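Local coordinates for protein argonaute (Methanocaldococcus jannaschii, PDB 5G5S), which uses short single-stranded DNA guides to bind and slice complementary target DNA, and may thereby defend its host against invading genetic elements, at residues 534-539 and 551-556; 501-506 and 558-563. One frame throughout, in Å; residues are numbered along the deposited sequence.

Contact 1 (534-539 and 551-556); sequences QPIETP and IEYLEN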
# COMPACT_ATOMS: atom_id res chain seq x y z
N GLN A 534 -4.53 -8.96 -13.29
CA GLN A 534 -4.39 -8.36 -14.60
C GLN A 534 -3.39 -7.22 -14.72
O GLN A 534 -3.75 -6.09 -14.39
CB GLN A 534 -5.79 -7.92 -15.12
CG GLN A 534 -5.91 -7.89 -16.64
CD GLN A 534 -5.51 -9.20 -17.27
OE1 GLN A 534 -6.14 -10.26 -17.05
NE2 GLN A 534 -4.41 -9.18 -18.01
N PRO A 535 -2.18 -7.44 -15.30
CA PRO A 535 -1.27 -6.30 -15.57
C PRO A 535 -1.92 -5.37 -16.60
O PRO A 535 -2.64 -5.84 -17.48
CB PRO A 535 -0.02 -6.97 -16.16
CG PRO A 535 -0.15 -8.43 -15.88
CD PRO A 535 -1.62 -8.70 -15.83
N ILE A 536 -1.71 -4.06 -16.48
CA ILE A 536 -2.28 -3.07 -17.41
C ILE A 536 -1.15 -2.35 -18.13
O ILE A 536 -0.28 -1.77 -17.48
CB ILE A 536 -3.27 -2.06 -16.72
CG1 ILE A 536 -4.31 -2.72 -15.76
CG2 ILE A 536 -3.92 -1.09 -17.74
CD1 ILE A 536 -5.33 -3.71 -16.37
N GLU A 537 -1.19 -2.39 -19.48
CA GLU A 537 -0.22 -1.69 -20.34
C GLU A 537 -0.63 -0.23 -20.39
O GLU A 537 -1.83 0.05 -20.42
CB GLU A 537 -0.28 -2.24 -21.78
CG GLU A 537 0.20 -3.66 -21.95
CD GLU A 537 -0.06 -4.23 -23.33
OE1 GLU A 537 0.58 -3.75 -24.30
OE2 GLU A 537 -0.89 -5.15 -23.45
N THR A 538 0.34 0.71 -20.40
CA THR A 538 0.04 2.16 -20.49
C THR A 538 -0.55 2.51 -21.87
O THR A 538 -0.16 1.86 -22.86
CB THR A 538 1.27 3.02 -20.17
OG1 THR A 538 2.35 2.64 -21.02
CG2 THR A 538 1.68 2.95 -18.72
N PRO A 539 -1.47 3.50 -21.97
CA PRO A 539 -2.10 3.81 -23.28
C PRO A 539 -1.17 4.10 -24.46
O PRO A 539 -1.30 3.44 -25.50
CB PRO A 539 -3.04 4.98 -22.98
CG PRO A 539 -2.69 5.46 -21.61
CD PRO A 539 -2.05 4.33 -20.89
N ILE A 551 -10.84 0.29 -17.88
CA ILE A 551 -12.08 -0.39 -18.24
C ILE A 551 -12.05 -0.85 -19.69
O ILE A 551 -12.37 -2.01 -19.97
CB ILE A 551 -13.33 0.46 -17.88
CG1 ILE A 551 -13.36 0.76 -16.35
CG2 ILE A 551 -14.61 -0.25 -18.32
CD1 ILE A 551 -14.26 1.90 -15.92
N GLU A 552 -11.62 0.05 -20.61
CA GLU A 552 -11.49 -0.23 -22.04
C GLU A 552 -10.51 -1.39 -22.24
O GLU A 552 -10.81 -2.30 -23.00
CB GLU A 552 -10.98 1.00 -22.80
CG GLU A 552 -12.01 2.11 -22.97
CD GLU A 552 -11.47 3.31 -23.73
OE1 GLU A 552 -11.40 3.23 -24.98
OE2 GLU A 552 -11.10 4.32 -23.08
N TYR A 553 -9.36 -1.35 -21.53
CA TYR A 553 -8.31 -2.36 -21.57
C TYR A 553 -8.82 -3.73 -21.08
O TYR A 553 -8.50 -4.75 -21.70
CB TYR A 553 -7.08 -1.91 -20.74
CG TYR A 553 -5.88 -2.81 -20.93
CD1 TYR A 553 -5.00 -2.62 -21.99
CD2 TYR A 553 -5.64 -3.89 -20.07
CE1 TYR A 553 -3.92 -3.48 -22.20
CE2 TYR A 553 -4.58 -4.75 -20.27
CZ TYR A 553 -3.72 -4.55 -21.34
OH TYR A 553 -2.66 -5.39 -21.54
N LEU A 554 -9.59 -3.75 -19.97
CA LEU A 554 -10.12 -4.99 -19.39
C LEU A 554 -11.12 -5.68 -20.31
O LEU A 554 -11.14 -6.90 -20.37
CB LEU A 554 -10.74 -4.76 -18.00
CG LEU A 554 -9.80 -4.29 -16.86
CD1 LEU A 554 -10.61 -3.90 -15.68
CD2 LEU A 554 -8.80 -5.36 -16.48
N GLU A 555 -11.93 -4.89 -21.03
CA GLU A 555 -12.95 -5.37 -21.95
C GLU A 555 -12.35 -5.82 -23.30
O GLU A 555 -12.66 -6.91 -23.77
CB GLU A 555 -14.05 -4.29 -22.12
CG GLU A 555 -15.21 -4.65 -23.06
CD GLU A 555 -16.13 -5.77 -22.61
OE1 GLU A 555 -16.72 -5.64 -21.51
OE2 GLU A 555 -16.28 -6.76 -23.35
N ASN A 556 -11.48 -4.98 -23.90
CA ASN A 556 -10.89 -5.19 -25.23
C ASN A 556 -9.57 -5.97 -25.33
O ASN A 556 -9.37 -6.66 -26.32
CB ASN A 556 -10.79 -3.86 -25.99
CG ASN A 556 -12.09 -3.13 -26.17
OD1 ASN A 556 -13.09 -3.67 -26.67
ND2 ASN A 556 -12.11 -1.86 -25.80
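I536 of strand 534-537 and Y553 of helix 551-556 approach to 7.4 Å between their CA atoms, while the axes of the two elements come no closer than 9.3 Å and their N-to-C directions diverge by 117°. The helix thus crosses the strand steeply, and Y553 carries the largest share of the contact. With CG anti to the backbone N (chi1 -171°), its ring is carried out over the strand. I536 CG2 and the backbone N of E537 lie over one face, the N 3.8 Å above the plane toward the rim. I536 adds its CD1 tip, 3.7 Å from Y553 CD2. The phenol ends in a hydrogen bond, Y553 OH donating to E537 OE2 at 2.6 Å; the oxygen lies in the ring plane at the edge and receives the bond on its anti side, somewhat out of the carboxylate plane, the carboxylate standing nearly perpendicular to the ring (84°). This bond, at the exposed margin, probably steadies the outer end of the ring. Deeper in, L554 CD2 meets both I536 CD1 and the CG of Q534, each at 3.8 Å. The strand is hydrogen-bonded to strand 517-525 through the backbones of Q534 and I536, and E537 O accepts a hydrogen bond from Y549 OH, one helical turn before Y553. I551 turns instead to helix 577-590, so helix 547-556 lies between helix 577-590 and a face of the PIWI sheet.

Contact 2 (501-506 and 558-563); sequences YIMGLD and ANIDME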
# COMPACT_ATOMS: atom_id res chain seq x y z
N TYR A 501 -17.96 -7.85 -9.69
CA TYR A 501 -16.52 -7.69 -9.52
C TYR A 501 -16.19 -6.58 -8.56
O TYR A 501 -16.85 -5.54 -8.54
CB TYR A 501 -15.82 -7.37 -10.85
CG TYR A 501 -16.01 -8.41 -11.93
CD1 TYR A 501 -15.70 -9.75 -11.70
CD2 TYR A 501 -16.45 -8.04 -13.21
CE1 TYR A 501 -15.88 -10.71 -12.70
CE2 TYR A 501 -16.60 -8.99 -14.22
CZ TYR A 501 -16.33 -10.33 -13.96
OH TYR A 501 -16.48 -11.27 -14.94
N ILE A 502 -15.15 -6.81 -7.77
CA ILE A 502 -14.52 -5.86 -6.89
C ILE A 502 -13.10 -5.85 -7.43
O ILE A 502 -12.46 -6.91 -7.51
CB ILE A 502 -14.62 -6.19 -5.39
CG1 ILE A 502 -16.09 -6.04 -4.92
CG2 ILE A 502 -13.65 -5.29 -4.58
CD1 ILE A 502 -16.45 -6.77 -3.62
N MET A 503 -12.67 -4.68 -7.94
CA MET A 503 -11.39 -4.57 -8.61
C MET A 503 -10.46 -3.60 -7.90
O MET A 503 -10.77 -2.42 -7.74
CB MET A 503 -11.61 -4.20 -10.09
CG MET A 503 -12.27 -5.29 -10.91
SD MET A 503 -12.40 -4.80 -12.64
CE MET A 503 -13.19 -6.24 -13.36
N GLY A 504 -9.34 -4.13 -7.44
CA GLY A 504 -8.28 -3.38 -6.78
C GLY A 504 -7.36 -2.85 -7.85
O GLY A 504 -6.90 -3.60 -8.70
N LEU A 505 -7.11 -1.55 -7.83
CA LEU A 505 -6.31 -0.94 -8.87
C LEU A 505 -5.18 -0.13 -8.29
O LEU A 505 -5.38 0.60 -7.33
CB LEU A 505 -7.23 -0.07 -9.78
CG LEU A 505 -6.60 0.75 -10.91
CD1 LEU A 505 -5.92 -0.15 -11.94
CD2 LEU A 505 -7.64 1.60 -11.59
N ASP A 506 -3.99 -0.28 -8.87
CA ASP A 506 -2.78 0.47 -8.56
C ASP A 506 -2.14 0.83 -9.91
O ASP A 506 -2.04 -0.02 -10.79
CB ASP A 506 -1.81 -0.34 -7.69
CG ASP A 506 -0.64 0.48 -7.15
OD1 ASP A 506 0.27 0.82 -7.95
OD2 ASP A 506 -0.64 0.79 -5.94
N ALA A 558 -8.04 -7.59 -22.24
CA ALA A 558 -7.95 -8.60 -21.18
C ALA A 558 -9.03 -9.67 -21.29
O ALA A 558 -8.90 -10.72 -20.66
CB ALA A 558 -7.97 -7.96 -19.81
N ASN A 559 -10.07 -9.43 -22.11
CA ASN A 559 -11.19 -10.34 -22.37
C ASN A 559 -12.12 -10.56 -21.16
O ASN A 559 -12.72 -11.63 -21.03
CB ASN A 559 -10.74 -11.69 -23.01
CG ASN A 559 -9.76 -11.56 -24.17
OD1 ASN A 559 -8.61 -12.00 -24.07
ND2 ASN A 559 -10.20 -10.98 -25.28
N ILE A 560 -12.26 -9.54 -20.30
CA ILE A 560 -13.19 -9.63 -19.17
C ILE A 560 -14.51 -9.01 -19.62
O ILE A 560 -14.52 -7.89 -20.14
CB ILE A 560 -12.61 -8.98 -17.87
CG1 ILE A 560 -11.35 -9.76 -17.38
CG2 ILE A 560 -13.67 -8.90 -16.76
CD1 ILE A 560 -10.28 -8.92 -16.76
N ASP A 561 -15.63 -9.75 -19.47
CA ASP A 561 -16.95 -9.23 -19.82
C ASP A 561 -17.31 -8.19 -18.78
O ASP A 561 -17.40 -8.49 -17.59
CB ASP A 561 -18.01 -10.35 -19.93
CG ASP A 561 -19.42 -9.89 -20.30
OD1 ASP A 561 -19.57 -8.78 -20.86
OD2 ASP A 561 -20.38 -10.67 -20.07
N MET A 562 -17.44 -6.95 -19.21
CA MET A 562 -17.76 -5.88 -18.29
C MET A 562 -19.04 -5.13 -18.54
O MET A 562 -19.26 -4.06 -17.97
CB MET A 562 -16.54 -4.99 -18.04
CG MET A 562 -15.72 -5.57 -16.92
SD MET A 562 -14.13 -4.84 -16.80
CE MET A 562 -14.53 -3.26 -16.03
N GLU A 563 -19.92 -5.75 -19.35
CA GLU A 563 -21.24 -5.26 -19.71
C GLU A 563 -22.28 -5.89 -18.80
O GLU A 563 -22.13 -7.06 -18.43
CB GLU A 563 -21.55 -5.64 -21.16
CG GLU A 563 -20.51 -5.15 -22.16
CD GLU A 563 -20.80 -5.41 -23.63
OE1 GLU A 563 -21.76 -6.15 -23.95
OE2 GLU A 563 -20.05 -4.86 -24.47
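Y501 and M503, two residues apart on strand 501-506, both direct their side chains at the loop 558-563. From its CB, which points toward the loop, Y501 leads through CG, anti to the carbonyl carbon (chi1 -58°), to a ring whose CE2 makes the main contacts. This carbon has D561 O 3.5 Å away, near the ring plane at its edge, and I560 CG2 at 3.9 Å from an oblique direction. M562 CG lies farther off, 4.4 Å from Y501 CE2. At the tip, Y501 OH stands 4.1 Å from I560 CG2 and forms a weak hydrogen bond with K565 NZ, which also hydrogen-bonds D561 O and so bridges phenol and loop backbone, though weakly on the phenol side. M503, extended beyond CG, reaches M562 tip to tip, with M503 CE 3.8 Å from M562 SD, while I560 CG2 flanks the same methyl. No hydrogen bond links the two segments directly. Strand 501-506 runs parallel to strand 566-571, and the loop returns the chain from helix 547-556 to that neighbour. This is the topology of the RNase H-like PIWI fold, whose first strand carries D506, probably a catalytic and metal-binding residue, at the end remote from this contact.

How the contacts relate
Contact 2 is the more buried of the two, whereas contact 1 runs from a buried apolar side out to an exposed carboxylate. Both reach the same PIWI sheet and share helix 547-556 with its exit: contact 1 sets the helix against strand 530-537, and contact 2 sets the following loop against strand 501-506. Contact 1 is nested within the chain segment that contact 2 closes. They meet where the helix ends: L554 O is 2.9 Å from I560 N, E555 OE1 is 2.7 Å from M562 N, both probable hydrogen bonds, and L554 packs on M562. Tyrosines serve both, one hydrogen-bonded to a glutamate across its contact, the other meeting residues 558-563 mainly through ring carbons.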